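Long-range contacts in 6-phospho-alpha-glucosidase (Merdibacter massiliensis, PDB 6VC6), which probably hydrolyses 6-phosphorylated alpha-glucosides with the help of bound NAD and a manganese ion, as is usual in glycoside hydrolase family 4: residues E253-F258 / P377-G382; V340-E345 / V357-E362; A349-D354 / L383-V388; K392-A397 / E408-N413. All blocks are in the same frame, centred on the assembly; numbering follows the deposited sequence.

In the fold
Helix 378-400 threads through three of the four contacts: its first turn carries contact 1, its middle contact 3 and its later turns contact 4, with centres 15 Å apart from contact 1 to contact 3 and 14 Å from contact 3 to contact 4. Contact 2 lies off this helix, in the central sheet, and joins contact 3 through the loop between its two strands; their centres are 13 Å apart, and Asn344 ND2 probably donates to Gln352 O. Contact 2 is also the one beside the active site: the Glu358 side chain is about 6 Å from the bound manganese ion and the Ile341 side chain about 7 Å from NAD.

Contact 1 (E253-F258 / P377-G382); sequences EDFPDF and PQFYLG
The backbones of Phe255 and Phe379 keep 10.8 Å between their CA atoms, and the CA atoms of Phe258 and Tyr380 are 10.7 Å apart, so the gap is bridged by side chains and one water. What forms is a small aromatic cluster at the protein surface, where the turn after helix 248-254 meets the first turn of helix 378-400; Pro377 holds the N-cap position of the latter. The CD2-CE2 side of the Phe258 ring lies against the phenol end of Tyr380, with Phe258 CD2 3.4 Å from Tyr380 CZ, and the two ring planes are inclined at 37°, neither stacked nor perpendicular. Pro377 CG approaches the edge of the same Phe258 ring. One residue before Tyr380, Phe379 has its CG anti to the backbone N (chi1 173°), which sets CD2 of its ring over the centre of the Tyr380 ring and carries its CZ out to Phe255 CE1, 3.9 Å away. Those two phenylalanine rings are nearly parallel, at 18°, but slid so far apart that they hardly overlap. Leu268 touches both, while Trp203 packs edge-to-face with Tyr380. A water in the plane of the Tyr380 ring ties the phenol to the turn. With a phenylalanine in place of Tyr380 the water would probably lose its hold on the helix, and the turn its polar link across the contact. The water lies 2.9 Å from Tyr380 OH, accepts from Phe258 N at 3.0 Å and donates weakly to Phe255 O at 3.3 Å.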
loop_
_atom_site.group_PDB
_atom_site.type_symbol
_atom_site.label_atom_id
_atom_site.label_comp_id
_atom_site.label_asym_id
_atom_site.label_seq_id
_atom_site.Cartn_x
_atom_site.Cartn_y
_atom_site.Cartn_z
ATOM N N GLU A 253 -17.009 1.490 -19.329
ATOM C CA GLU A 253 -17.748 1.830 -20.537
ATOM C C GLU A 253 -16.883 2.581 -21.540
ATOM O O GLU A 253 -17.045 2.394 -22.754
ATOM C CB GLU A 253 -18.992 2.655 -20.181
ATOM C CG GLU A 253 -19.459 3.624 -21.259
ATOM C CD GLU A 253 -20.605 4.500 -20.791
ATOM O OE1 GLU A 253 -20.794 4.634 -19.564
ATOM O OE2 GLU A 253 -21.313 5.060 -21.655
ATOM N N ASP A 254 -15.937 3.396 -21.065
ATOM C CA ASP A 254 -14.999 4.057 -21.964
ATOM C C ASP A 254 -13.886 3.113 -22.405
ATOM O O ASP A 254 -13.423 3.188 -23.549
ATOM C CB ASP A 254 -14.406 5.294 -21.288
ATOM C CG ASP A 254 -15.432 6.392 -21.070
ATOM O OD1 ASP A 254 -15.360 7.079 -20.028
ATOM O OD2 ASP A 254 -16.310 6.568 -21.940
ATOM N N PHE A 255 -13.446 2.222 -21.517
ATOM C CA PHE A 255 -12.374 1.270 -21.806
ATOM C C PHE A 255 -12.848 -0.109 -21.370
ATOM O O PHE A 255 -12.613 -0.531 -20.229
ATOM C CB PHE A 255 -11.078 1.675 -21.107
ATOM C CG PHE A 255 -10.690 3.109 -21.346
ATOM C CD1 PHE A 255 -10.069 3.484 -22.526
ATOM C CD2 PHE A 255 -10.959 4.083 -20.396
ATOM C CE1 PHE A 255 -9.717 4.802 -22.754
ATOM C CE2 PHE A 255 -10.609 5.403 -20.618
ATOM C CZ PHE A 255 -9.987 5.763 -21.799
ATOM N N PRO A 256 -13.519 -0.845 -22.259
ATOM C CA PRO A 256 -14.208 -2.074 -21.847
ATOM C C PRO A 256 -13.343 -3.325 -21.828
ATOM O O PRO A 256 -13.846 -4.389 -21.450
ATOM C CB PRO A 256 -15.315 -2.199 -22.902
ATOM C CG PRO A 256 -14.694 -1.626 -24.134
ATOM C CD PRO A 256 -13.777 -0.514 -23.672
ATOM N N ASP A 257 -12.069 -3.241 -22.210
ATOM C CA ASP A 257 -11.257 -4.448 -22.338
ATOM C C ASP A 257 -10.991 -5.091 -20.980
ATOM O O ASP A 257 -11.328 -6.259 -20.756
ATOM C CB ASP A 257 -9.942 -4.124 -23.050
ATOM C CG ASP A 257 -10.118 -3.950 -24.546
ATOM O OD1 ASP A 257 -11.273 -4.007 -25.021
ATOM O OD2 ASP A 257 -9.104 -3.763 -25.248
ATOM N N PHE A 258 -10.387 -4.344 -20.059
ATOM C CA PHE A 258 -9.886 -4.904 -18.814
ATOM C C PHE A 258 -10.578 -4.274 -17.611
ATOM O O PHE A 258 -11.046 -3.133 -17.666
ATOM C CB PHE A 258 -8.369 -4.706 -18.693
ATOM C CG PHE A 258 -7.593 -5.207 -19.881
ATOM C CD1 PHE A 258 -7.976 -6.365 -20.539
ATOM C CD2 PHE A 258 -6.481 -4.520 -20.336
ATOM C CE1 PHE A 258 -7.265 -6.826 -21.631
ATOM C CE2 PHE A 258 -5.764 -4.977 -21.427
ATOM C CZ PHE A 258 -6.158 -6.132 -22.075
ATOM N N PRO A 377 -0.373 -4.278 -24.364
ATOM C CA PRO A 377 -0.773 -3.451 -25.509
ATOM C C PRO A 377 -0.172 -2.052 -25.451
ATOM O O PRO A 377 0.287 -1.579 -24.409
ATOM C CB PRO A 377 -2.302 -3.405 -25.397
ATOM C CG PRO A 377 -2.655 -4.645 -24.644
ATOM C CD PRO A 377 -1.536 -4.847 -23.662
ATOM N N GLN A 378 -0.193 -1.386 -26.610
ATOM C CA GLN A 378 0.498 -0.108 -26.757
ATOM C C GLN A 378 -0.107 0.970 -25.866
ATOM O O GLN A 378 0.619 1.799 -25.304
ATOM C CB GLN A 378 0.466 0.330 -28.222
ATOM C CG GLN A 378 1.395 1.485 -28.549
ATOM C CD GLN A 378 2.825 1.038 -28.774
ATOM O OE1 GLN A 378 3.080 0.073 -29.495
ATOM N NE2 GLN A 378 3.769 1.739 -28.156
ATOM N N PHE A 379 -1.436 0.983 -25.731
ATOM C CA PHE A 379 -2.092 2.009 -24.926
ATOM C C PHE A 379 -1.630 1.956 -23.476
ATOM O O PHE A 379 -1.363 2.995 -22.860
ATOM C CB PHE A 379 -3.611 1.845 -25.014
ATOM C CG PHE A 379 -4.376 2.756 -24.098
ATOM C CD1 PHE A 379 -4.331 4.131 -24.268
ATOM C CD2 PHE A 379 -5.150 2.238 -23.072
ATOM C CE1 PHE A 379 -5.038 4.971 -23.427
ATOM C CE2 PHE A 379 -5.860 3.073 -22.229
ATOM C CZ PHE A 379 -5.804 4.441 -22.407
ATOM N N TYR A 380 -1.519 0.751 -22.916
ATOM C CA TYR A 380 -1.091 0.605 -21.531
ATOM C C TYR A 380 0.416 0.746 -21.382
ATOM O O TYR A 380 0.893 1.151 -20.315
ATOM C CB TYR A 380 -1.563 -0.743 -20.984
ATOM C CG TYR A 380 -3.031 -1.000 -21.236
ATOM C CD1 TYR A 380 -3.993 -0.609 -20.313
ATOM C CD2 TYR A 380 -3.459 -1.619 -22.405
ATOM C CE1 TYR A 380 -5.337 -0.834 -20.542
ATOM C CE2 TYR A 380 -4.802 -1.845 -22.644
ATOM C CZ TYR A 380 -5.736 -1.452 -21.709
ATOM O OH TYR A 380 -7.073 -1.678 -21.942
ATOM N N LEU A 381 1.179 0.423 -22.429
ATOM C CA LEU A 381 2.619 0.646 -22.385
ATOM C C LEU A 381 2.938 2.129 -22.253
ATOM O O LEU A 381 3.825 2.516 -21.484
ATOM C CB LEU A 381 3.283 0.065 -23.634
ATOM C CG LEU A 381 4.804 0.205 -23.704
ATOM C CD1 LEU A 381 5.470 -0.732 -22.711
ATOM C CD2 LEU A 381 5.313 -0.052 -25.113
ATOM N N GLY A 382 2.218 2.977 -22.991
ATOM C CA GLY A 382 2.456 4.407 -22.894
ATOM C C GLY A 382 2.132 4.962 -21.520
ATOM O O GLY A 382 2.847 5.825 -21.005
HETATM O O HOH W 1 -9.492 -1.514 -20.385
#

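Contact 2 (V340-E345 / V357-E362); sequences VIVKNE and VELVCE
Ile341 and Glu358 sit opposite one another as a non-hydrogen-bonded antiparallel pair with their CA atoms 4.3 Å apart, flanked by the hydrogen-bonded pairs Val340-Leu359 and Val342-Val357, although the short segments are turned 113° in direction. The Val342-Val357 pair is closed by Val342 N to Val357 O at 2.7 Å and Val357 N to Val342 O at 2.8 Å. In the other pair Leu359 N gives to Val340 O at 3.0 Å, and the return bond, Val340 N to Leu359 O, has its donor tilted 22° from the carbonyl plane. On one face of the sheet the methyls of Val340 and Val342 converge on a sulfur: Val340 CG2 is 3.8 Å from Cys361 SG, and Val342 CG1 is 4.0 Å from the same Cys361 SG. Pro368 of the next strand packs on all three. The two strands are neighbours in the mixed sheet that extends the parallel, Rossmann-type NAD-binding half of this enzyme with antiparallel strands. The opposite face carries Ile341 and Glu358. Glu358 has its CG anti to the backbone N (chi1 -162°) and runs extended, its CG passing Val340 O and its OE2 ending near Ile341 CG1; OE1 is held by the hydroxyl of Tyr195, and the side chain also touches Cys170, a manganese ligand. Where the first strand ends, Val357 CG2 fits against Asn344 CA at 3.9 Å, while the Asn344 amide is pinned by OD1 to Ile348 N and by ND2 to Gln352 O.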
loop_
_atom_site.group_PDB
_atom_site.type_symbol
_atom_site.label_atom_id
_atom_site.label_comp_id
_atom_site.label_asym_id
_atom_site.label_seq_id
_atom_site.Cartn_x
_atom_site.Cartn_y
_atom_site.Cartn_z
ATOM N N VAL A 340 1.658 -9.181 -5.912
ATOM C CA VAL A 340 2.653 -8.445 -5.147
ATOM C C VAL A 340 3.541 -7.661 -6.107
ATOM O O VAL A 340 3.437 -7.779 -7.328
ATOM C CB VAL A 340 3.507 -9.369 -4.254
ATOM C CG1 VAL A 340 2.623 -10.131 -3.277
ATOM C CG2 VAL A 340 4.318 -10.331 -5.109
ATOM N N ILE A 341 4.428 -6.855 -5.528
ATOM C CA ILE A 341 5.322 -5.980 -6.278
ATOM C C ILE A 341 6.676 -6.662 -6.407
ATOM O O ILE A 341 7.279 -7.057 -5.400
ATOM C CB ILE A 341 5.454 -4.608 -5.595
ATOM C CG1 ILE A 341 4.098 -3.902 -5.563
ATOM C CG2 ILE A 341 6.493 -3.755 -6.305
ATOM C CD1 ILE A 341 4.065 -2.679 -4.677
ATOM N N VAL A 342 7.159 -6.801 -7.644
ATOM C CA VAL A 342 8.397 -7.517 -7.927
ATOM C C VAL A 342 9.169 -6.796 -9.024
ATOM O O VAL A 342 8.617 -6.007 -9.794
ATOM C CB VAL A 342 8.143 -8.981 -8.353
ATOM C CG1 VAL A 342 7.628 -9.799 -7.185
ATOM C CG2 VAL A 342 7.165 -9.031 -9.518
ATOM N N LYS A 343 10.466 -7.087 -9.088
ATOM C CA LYS A 343 11.288 -6.608 -10.189
ATOM C C LYS A 343 10.881 -7.304 -11.483
ATOM O O LYS A 343 10.672 -8.519 -11.514
ATOM C CB LYS A 343 12.769 -6.854 -9.893
ATOM C CG LYS A 343 13.720 -6.291 -10.936
ATOM C CD LYS A 343 15.138 -6.186 -10.392
ATOM C CE LYS A 343 15.952 -7.425 -10.724
ATOM N NZ LYS A 343 16.775 -7.878 -9.567
ATOM N N ASN A 344 10.768 -6.522 -12.555
ATOM C CA ASN A 344 10.227 -7.016 -13.817
ATOM C C ASN A 344 11.140 -8.056 -14.459
ATOM O O ASN A 344 10.850 -9.255 -14.407
ATOM C CB ASN A 344 9.990 -5.850 -14.779
ATOM C CG ASN A 344 9.365 -6.289 -16.086
ATOM O OD1 ASN A 344 8.574 -7.230 -16.123
ATOM N ND2 ASN A 344 9.713 -5.602 -17.168
ATOM N N GLU A 345 12.232 -7.596 -15.068
ATOM C CA GLU A 345 13.223 -8.447 -15.730
ATOM C C GLU A 345 12.561 -9.474 -16.651
ATOM O O GLU A 345 12.763 -10.684 -16.535
ATOM C CB GLU A 345 14.131 -9.136 -14.707
ATOM C CG GLU A 345 15.541 -9.398 -15.229
ATOM C CD GLU A 345 16.441 -10.057 -14.202
ATOM O OE1 GLU A 345 16.370 -9.678 -13.015
ATOM O OE2 GLU A 345 17.225 -10.952 -14.585
ATOM N N VAL A 357 7.221 -3.812 -10.779
ATOM C CA VAL A 357 5.883 -3.992 -11.323
ATOM C C VAL A 357 5.062 -4.850 -10.364
ATOM O O VAL A 357 5.582 -5.440 -9.418
ATOM C CB VAL A 357 5.908 -4.616 -12.731
ATOM C CG1 VAL A 357 6.602 -3.681 -13.710
ATOM C CG2 VAL A 357 6.601 -5.968 -12.698
ATOM N N GLU A 358 3.759 -4.912 -10.633
ATOM C CA GLU A 358 2.795 -5.618 -9.797
ATOM C C GLU A 358 2.185 -6.752 -10.609
ATOM O O GLU A 358 1.554 -6.505 -11.643
ATOM C CB GLU A 358 1.708 -4.660 -9.302
ATOM C CG GLU A 358 0.910 -5.162 -8.117
ATOM C CD GLU A 358 0.033 -4.082 -7.515
ATOM O OE1 GLU A 358 -0.800 -3.511 -8.250
ATOM O OE2 GLU A 358 0.178 -3.800 -6.307
ATOM N N LEU A 359 2.371 -7.988 -10.146
ATOM C CA LEU A 359 1.955 -9.157 -10.911
ATOM C C LEU A 359 1.514 -10.268 -9.968
ATOM O O LEU A 359 1.781 -10.240 -8.764
ATOM C CB LEU A 359 3.083 -9.669 -11.812
ATOM C CG LEU A 359 3.690 -8.716 -12.840
ATOM C CD1 LEU A 359 5.036 -9.240 -13.280
ATOM C CD2 LEU A 359 2.760 -8.542 -14.028
ATOM N N VAL A 360 0.838 -11.264 -10.545
ATOM C CA VAL A 360 0.505 -12.481 -9.814
ATOM C C VAL A 360 1.765 -13.319 -9.644
ATOM O O VAL A 360 2.531 -13.517 -10.596
ATOM C CB VAL A 360 -0.588 -13.269 -10.550
ATOM C CG1 VAL A 360 -0.888 -14.576 -9.828
ATOM C CG2 VAL A 360 -1.849 -12.430 -10.693
ATOM N N CYS A 361 1.989 -13.816 -8.428
ATOM C CA CYS A 361 3.175 -14.605 -8.127
ATOM C C CYS A 361 2.821 -15.733 -7.169
ATOM O O CYS A 361 1.901 -15.612 -6.357
ATOM C CB CYS A 361 4.287 -13.751 -7.494
ATOM S SG CYS A 361 4.698 -12.225 -8.370
ATOM N N GLU A 362 3.565 -16.832 -7.274
ATOM C CA GLU A 362 3.578 -17.837 -6.222
ATOM C C GLU A 362 4.521 -17.383 -5.116
ATOM O O GLU A 362 5.562 -16.777 -5.383
ATOM C CB GLU A 362 4.024 -19.195 -6.763
ATOM C CG GLU A 362 2.931 -20.009 -7.440
ATOM C CD GLU A 362 3.413 -21.393 -7.840
ATOM O OE1 GLU A 362 4.495 -21.804 -7.368
ATOM O OE2 GLU A 362 2.723 -22.070 -8.630
#

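Contact 3 (A349-D354 / L383-V388); sequences ANMQDD and LLVQQV
Met351, present as selenomethionine, makes this an apolar contact of loop on helix: the loop between strands 336-343 and 356-364 lays its side chain against the middle of helix 378-400. The nearest backbones are those of Met351 and Val385, with CA atoms 7.3 Å apart. Three levels of the long side chain meet three helix residues. The Met351 and Val385 side chains run past each other in opposite directions, Met351 CG 4.0 Å from Val385 CG2. Further out, the Met351 and Leu384 side chains cross at about a right angle, with Met351 SE 4.0 Å from Leu384 CB. The chain then bends at its last torsion (chi3 66°), which turns the terminal methyl up the helix to meet Val388 tip to tip, Met351 CE to Val388 CG1 at 4.0 Å. Leu381, one turn earlier on the helix, also touches Met351, so the buried side chain is gripped over two turns. On the more exposed side, the amide of Gln352 comes beside Val388, and its NE2 donates to Asp354 OD1 at 3.0 Å. That bond is close to straight, lies near the amide plane and uses the carboxylate's syn lone pair, which steadies the rotation of the amide. Lys392, still on the same helix, binds the Asp354 carbonyl oxygen through NZ and also forms a salt bridge with Asp354 OD1. The arrangement is one apolar loop residue seated on the 384-385-388 face of a helix, here docking the strand connection onto the C-terminal helical part of the family 4 glycosidase fold.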
loop_
_atom_site.group_PDB
_atom_site.type_symbol
_atom_site.label_atom_id
_atom_site.label_comp_id
_atom_site.label_asym_id
_atom_site.label_seq_id
_atom_site.Cartn_x
_atom_site.Cartn_y
_atom_site.Cartn_z
ATOM N N ALA A 349 7.250 -7.940 -20.954
ATOM C CA ALA A 349 8.325 -8.147 -21.919
ATOM C C ALA A 349 8.787 -6.853 -22.580
ATOM O O ALA A 349 9.974 -6.722 -22.902
ATOM C CB ALA A 349 7.885 -9.157 -22.980
ATOM N N ASN A 350 7.888 -5.893 -22.799
ATOM C CA ASN A 350 8.245 -4.662 -23.494
ATOM C C ASN A 350 8.460 -3.487 -22.543
ATOM O O ASN A 350 8.352 -2.330 -22.965
ATOM C CB ASN A 350 7.189 -4.315 -24.545
ATOM C CG ASN A 350 5.777 -4.375 -24.001
ATOM O OD1 ASN A 350 5.546 -4.845 -22.888
ATOM N ND2 ASN A 350 4.820 -3.905 -24.793
HETATM N N MSE A 351 8.764 -3.756 -21.278
HETATM C CA MSE A 351 9.180 -2.711 -20.350
HETATM C C MSE A 351 10.580 -3.027 -19.830
HETATM O O MSE A 351 11.038 -4.166 -19.931
HETATM C CB MSE A 351 8.185 -2.569 -19.195
HETATM C CG MSE A 351 6.990 -1.683 -19.527
HETATM SE SE MSE A 351 5.685 -1.530 -18.082
HETATM C CE MSE A 351 6.780 -0.582 -16.777
ATOM N N GLN A 352 11.257 -2.018 -19.283
ATOM C CA GLN A 352 12.651 -2.176 -18.894
ATOM C C GLN A 352 12.795 -3.197 -17.768
ATOM O O GLN A 352 11.859 -3.469 -17.010
ATOM C CB GLN A 352 13.247 -0.834 -18.469
ATOM C CG GLN A 352 12.483 -0.127 -17.364
ATOM C CD GLN A 352 12.746 1.367 -17.345
ATOM O OE1 GLN A 352 12.023 2.143 -17.969
ATOM N NE2 GLN A 352 13.787 1.775 -16.630
ATOM N N ASP A 353 14.002 -3.762 -17.666
ATOM C CA ASP A 353 14.246 -4.850 -16.724
ATOM C C ASP A 353 14.099 -4.390 -15.278
ATOM O O ASP A 353 13.536 -5.109 -14.445
ATOM C CB ASP A 353 15.641 -5.437 -16.948
ATOM C CG ASP A 353 15.721 -6.305 -18.189
ATOM O OD1 ASP A 353 16.850 -6.649 -18.599
ATOM O OD2 ASP A 353 14.661 -6.645 -18.753
ATOM N N ASP A 354 14.602 -3.197 -14.958
ATOM C CA ASP A 354 14.703 -2.744 -13.577
ATOM C C ASP A 354 13.457 -2.005 -13.093
ATOM O O ASP A 354 13.552 -1.198 -12.162
ATOM C CB ASP A 354 15.943 -1.860 -13.400
ATOM C CG ASP A 354 15.926 -0.631 -14.293
ATOM O OD1 ASP A 354 14.944 -0.434 -15.040
ATOM O OD2 ASP A 354 16.905 0.143 -14.248
ATOM N N LEU A 383 1.057 4.466 -20.904
ATOM C CA LEU A 383 0.673 4.947 -19.581
ATOM C C LEU A 383 1.690 4.528 -18.524
ATOM O O LEU A 383 2.104 5.341 -17.689
ATOM C CB LEU A 383 -0.719 4.430 -19.217
ATOM C CG LEU A 383 -1.912 5.039 -19.956
ATOM C CD1 LEU A 383 -3.174 4.230 -19.693
ATOM C CD2 LEU A 383 -2.111 6.491 -19.553
ATOM N N LEU A 384 2.107 3.260 -18.547
ATOM C CA LEU A 384 2.953 2.743 -17.476
ATOM C C LEU A 384 4.391 3.232 -17.605
ATOM O O LEU A 384 5.047 3.510 -16.596
ATOM C CB LEU A 384 2.901 1.216 -17.460
ATOM C CG LEU A 384 1.551 0.609 -17.072
ATOM C CD1 LEU A 384 1.685 -0.885 -16.835
ATOM C CD2 LEU A 384 0.980 1.302 -15.843
ATOM N N VAL A 385 4.901 3.338 -18.835
ATOM C CA VAL A 385 6.265 3.825 -19.020
ATOM C C VAL A 385 6.374 5.284 -18.592
ATOM O O VAL A 385 7.391 5.705 -18.029
ATOM C CB VAL A 385 6.715 3.616 -20.478
ATOM C CG1 VAL A 385 8.017 4.352 -20.754
ATOM C CG2 VAL A 385 6.880 2.131 -20.767
ATOM N N GLN A 386 5.324 6.074 -18.835
ATOM C CA GLN A 386 5.317 7.453 -18.357
ATOM C C GLN A 386 5.367 7.508 -16.835
ATOM O O GLN A 386 6.096 8.323 -16.258
ATOM C CB GLN A 386 4.080 8.187 -18.877
ATOM C CG GLN A 386 3.877 9.566 -18.261
ATOM C CD GLN A 386 2.563 10.207 -18.665
ATOM O OE1 GLN A 386 1.644 9.531 -19.129
ATOM N NE2 GLN A 386 2.468 11.520 -18.492
ATOM N N GLN A 387 4.606 6.638 -16.168
ATOM C CA GLN A 387 4.550 6.671 -14.712
ATOM C C GLN A 387 5.832 6.123 -14.097
ATOM O O GLN A 387 6.386 6.715 -13.162
ATOM C CB GLN A 387 3.334 5.889 -14.215
ATOM C CG GLN A 387 3.239 5.787 -12.700
ATOM C CD GLN A 387 2.994 7.128 -12.033
ATOM O OE1 GLN A 387 2.504 8.068 -12.660
ATOM N NE2 GLN A 387 3.335 7.221 -10.753
ATOM N N VAL A 388 6.323 4.989 -14.607
ATOM C CA VAL A 388 7.523 4.387 -14.034
ATOM C C VAL A 388 8.741 5.270 -14.281
ATOM O O VAL A 388 9.705 5.238 -13.505
ATOM C CB VAL A 388 7.728 2.961 -14.582
ATOM C CG1 VAL A 388 8.289 2.992 -15.996
ATOM C CG2 VAL A 388 8.636 2.162 -13.657
#

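Contact 4 (K392-A397 / E408-N413); sequences KLLVDA and EAFTLN
Leu393 places its CG beside the backbone N and anti to the carbonyl carbon (chi1 -73°), which aims its branches at Glu408 and Leu412, whereas Leu394 has CG anti to the backbone N (chi1 -176°) and stretches its end toward Phe410. The two leucines also meet Ala409 through their CB atoms, in an antiparallel helical hairpin: helix 378-400 turns back through a short link into helix 403-412, the short segments here running at 160° with their axes 8.7 Å apart. The small alanine permits this closeness, since the CA atoms of Leu393 and Ala409 are just 5.1 Å apart. Ala409 CB lies 3.7 Å from Leu393 CB, and Ala409 CB is equally close to the backbone Leu394 N. Outward from there, Leu393 crosses Leu412 at about a right angle, CD1 of Leu393 meeting CD2 of Leu412 at 4.0 Å. Its other methyl, CD2, rests against the carboxylate of Glu408, whose OE2 is hydrogen-bonded by Gln404 in the preceding turn. One polar tie also spans the two helices nearby, from Ser390 OG to the Ala409 carbonyl oxygen. On the inner side, Met116, Leu120 and Ile151 pack on Leu394, and Ala422 and Ile425 of helix 419-432 pack on Phe410, so the hairpin is seated between further helices. Leu394 meets Phe410 at the edge of its ring, near the ring plane: Leu394 CD1 stands 4.3 Å from Phe410 CE1.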
loop_
_atom_site.group_PDB
_atom_site.type_symbol
_atom_site.label_atom_id
_atom_site.label_comp_id
_atom_site.label_asym_id
_atom_site.label_seq_id
_atom_site.Cartn_x
_atom_site.Cartn_y
_atom_site.Cartn_z
ATOM N N LYS A 392 11.042 6.744 -11.231
ATOM C CA LYS A 392 12.487 6.540 -11.216
ATOM C C LYS A 392 13.242 7.863 -11.204
ATOM O O LYS A 392 14.340 7.943 -10.641
ATOM C CB LYS A 392 12.911 5.691 -12.414
ATOM C CG LYS A 392 12.581 4.215 -12.258
ATOM C CD LYS A 392 12.843 3.447 -13.542
ATOM C CE LYS A 392 12.699 1.949 -13.321
ATOM N NZ LYS A 392 13.710 1.429 -12.359
ATOM N N LEU A 393 12.677 8.907 -11.815
ATOM C CA LEU A 393 13.298 10.224 -11.733
ATOM C C LEU A 393 13.184 10.808 -10.331
ATOM O O LEU A 393 14.051 11.581 -9.910
ATOM C CB LEU A 393 12.666 11.170 -12.755
ATOM C CG LEU A 393 13.025 10.933 -14.224
ATOM C CD1 LEU A 393 12.015 11.611 -15.136
ATOM C CD2 LEU A 393 14.435 11.415 -14.522
ATOM N N LEU A 394 12.130 10.448 -9.593
ATOM C CA LEU A 394 11.954 10.983 -8.247
ATOM C C LEU A 394 13.010 10.435 -7.293
ATOM O O LEU A 394 13.667 11.199 -6.575
ATOM C CB LEU A 394 10.550 10.666 -7.732
ATOM C CG LEU A 394 10.231 11.256 -6.358
ATOM C CD1 LEU A 394 10.107 12.772 -6.440
ATOM C CD2 LEU A 394 8.968 10.638 -5.783
ATOM N N VAL A 395 13.187 9.112 -7.266
ATOM C CA VAL A 395 14.221 8.538 -6.416
ATOM C C VAL A 395 15.611 8.846 -6.959
ATOM O O VAL A 395 16.599 8.722 -6.227
ATOM C CB VAL A 395 14.014 7.021 -6.246
ATOM C CG1 VAL A 395 12.551 6.716 -5.962
ATOM C CG2 VAL A 395 14.488 6.281 -7.473
ATOM N N ASP A 396 15.713 9.241 -8.232
ATOM C CA ASP A 396 16.957 9.825 -8.723
ATOM C C ASP A 396 17.286 11.102 -7.964
ATOM O O ASP A 396 18.440 11.328 -7.579
ATOM C CB ASP A 396 16.852 10.113 -10.221
ATOM C CG ASP A 396 17.302 8.948 -11.077
ATOM O OD1 ASP A 396 17.674 7.899 -10.513
ATOM O OD2 ASP A 396 17.283 9.084 -12.318
ATOM N N ALA A 397 16.279 11.950 -7.738
ATOM C CA ALA A 397 16.488 13.175 -6.973
ATOM C C ALA A 397 16.865 12.875 -5.531
ATOM O O ALA A 397 17.621 13.637 -4.917
ATOM C CB ALA A 397 15.233 14.045 -7.023
ATOM N N GLU A 408 11.893 17.300 -13.185
ATOM C CA GLU A 408 11.545 16.462 -14.327
ATOM C C GLU A 408 10.546 15.381 -13.933
ATOM O O GLU A 408 9.663 15.027 -14.724
ATOM C CB GLU A 408 12.808 15.843 -14.926
ATOM C CG GLU A 408 13.754 16.861 -15.544
ATOM C CD GLU A 408 15.120 16.283 -15.861
ATOM O OE1 GLU A 408 15.324 15.072 -15.633
ATOM O OE2 GLU A 408 15.990 17.042 -16.338
ATOM N N ALA A 409 10.666 14.848 -12.715
ATOM C CA ALA A 409 9.696 13.866 -12.242
ATOM C C ALA A 409 8.315 14.489 -12.086
ATOM O O ALA A 409 7.306 13.878 -12.459
ATOM C CB ALA A 409 10.164 13.260 -10.918
ATOM N N PHE A 410 8.251 15.704 -11.538
ATOM C CA PHE A 410 6.969 16.389 -11.401
ATOM C C PHE A 410 6.381 16.738 -12.763
ATOM O O PHE A 410 5.184 16.537 -12.997
ATOM C CB PHE A 410 7.140 17.652 -10.555
ATOM C CG PHE A 410 7.040 17.417 -9.074
ATOM C CD1 PHE A 410 7.828 16.462 -8.452
ATOM C CD2 PHE A 410 6.163 18.161 -8.300
ATOM C CE1 PHE A 410 7.740 16.249 -7.088
ATOM C CE2 PHE A 410 6.069 17.952 -6.936
ATOM C CZ PHE A 410 6.859 16.995 -6.328
ATOM N N THR A 411 7.211 17.255 -13.675
ATOM C CA THR A 411 6.718 17.660 -14.988
ATOM C C THR A 411 6.186 16.470 -15.775
ATOM O O THR A 411 5.119 16.553 -16.399
ATOM C CB THR A 411 7.832 18.357 -15.773
ATOM O OG1 THR A 411 8.223 19.557 -15.093
ATOM C CG2 THR A 411 7.365 18.706 -17.180
ATOM N N LEU A 412 6.910 15.351 -15.752
ATOM C CA LEU A 412 6.525 14.196 -16.555
ATOM C C LEU A 412 5.240 13.551 -16.052
ATOM O O LEU A 412 4.470 13.007 -16.852
ATOM C CB LEU A 412 7.662 13.173 -16.568
ATOM C CG LEU A 412 7.443 11.861 -17.322
ATOM C CD1 LEU A 412 7.033 12.121 -18.761
ATOM C CD2 LEU A 412 8.698 11.008 -17.265
ATOM N N ASN A 413 4.987 13.609 -14.744
ATOM C CA ASN A 413 3.864 12.891 -14.158
ATOM C C ASN A 413 2.541 13.335 -14.774
ATOM O O ASN A 413 2.342 14.513 -15.085
ATOM C CB ASN A 413 3.834 13.098 -12.643
ATOM C CG ASN A 413 2.833 12.192 -11.951
ATOM O OD1 ASN A 413 1.631 12.452 -11.961
ATOM N ND2 ASN A 413 3.327 11.117 -11.347
#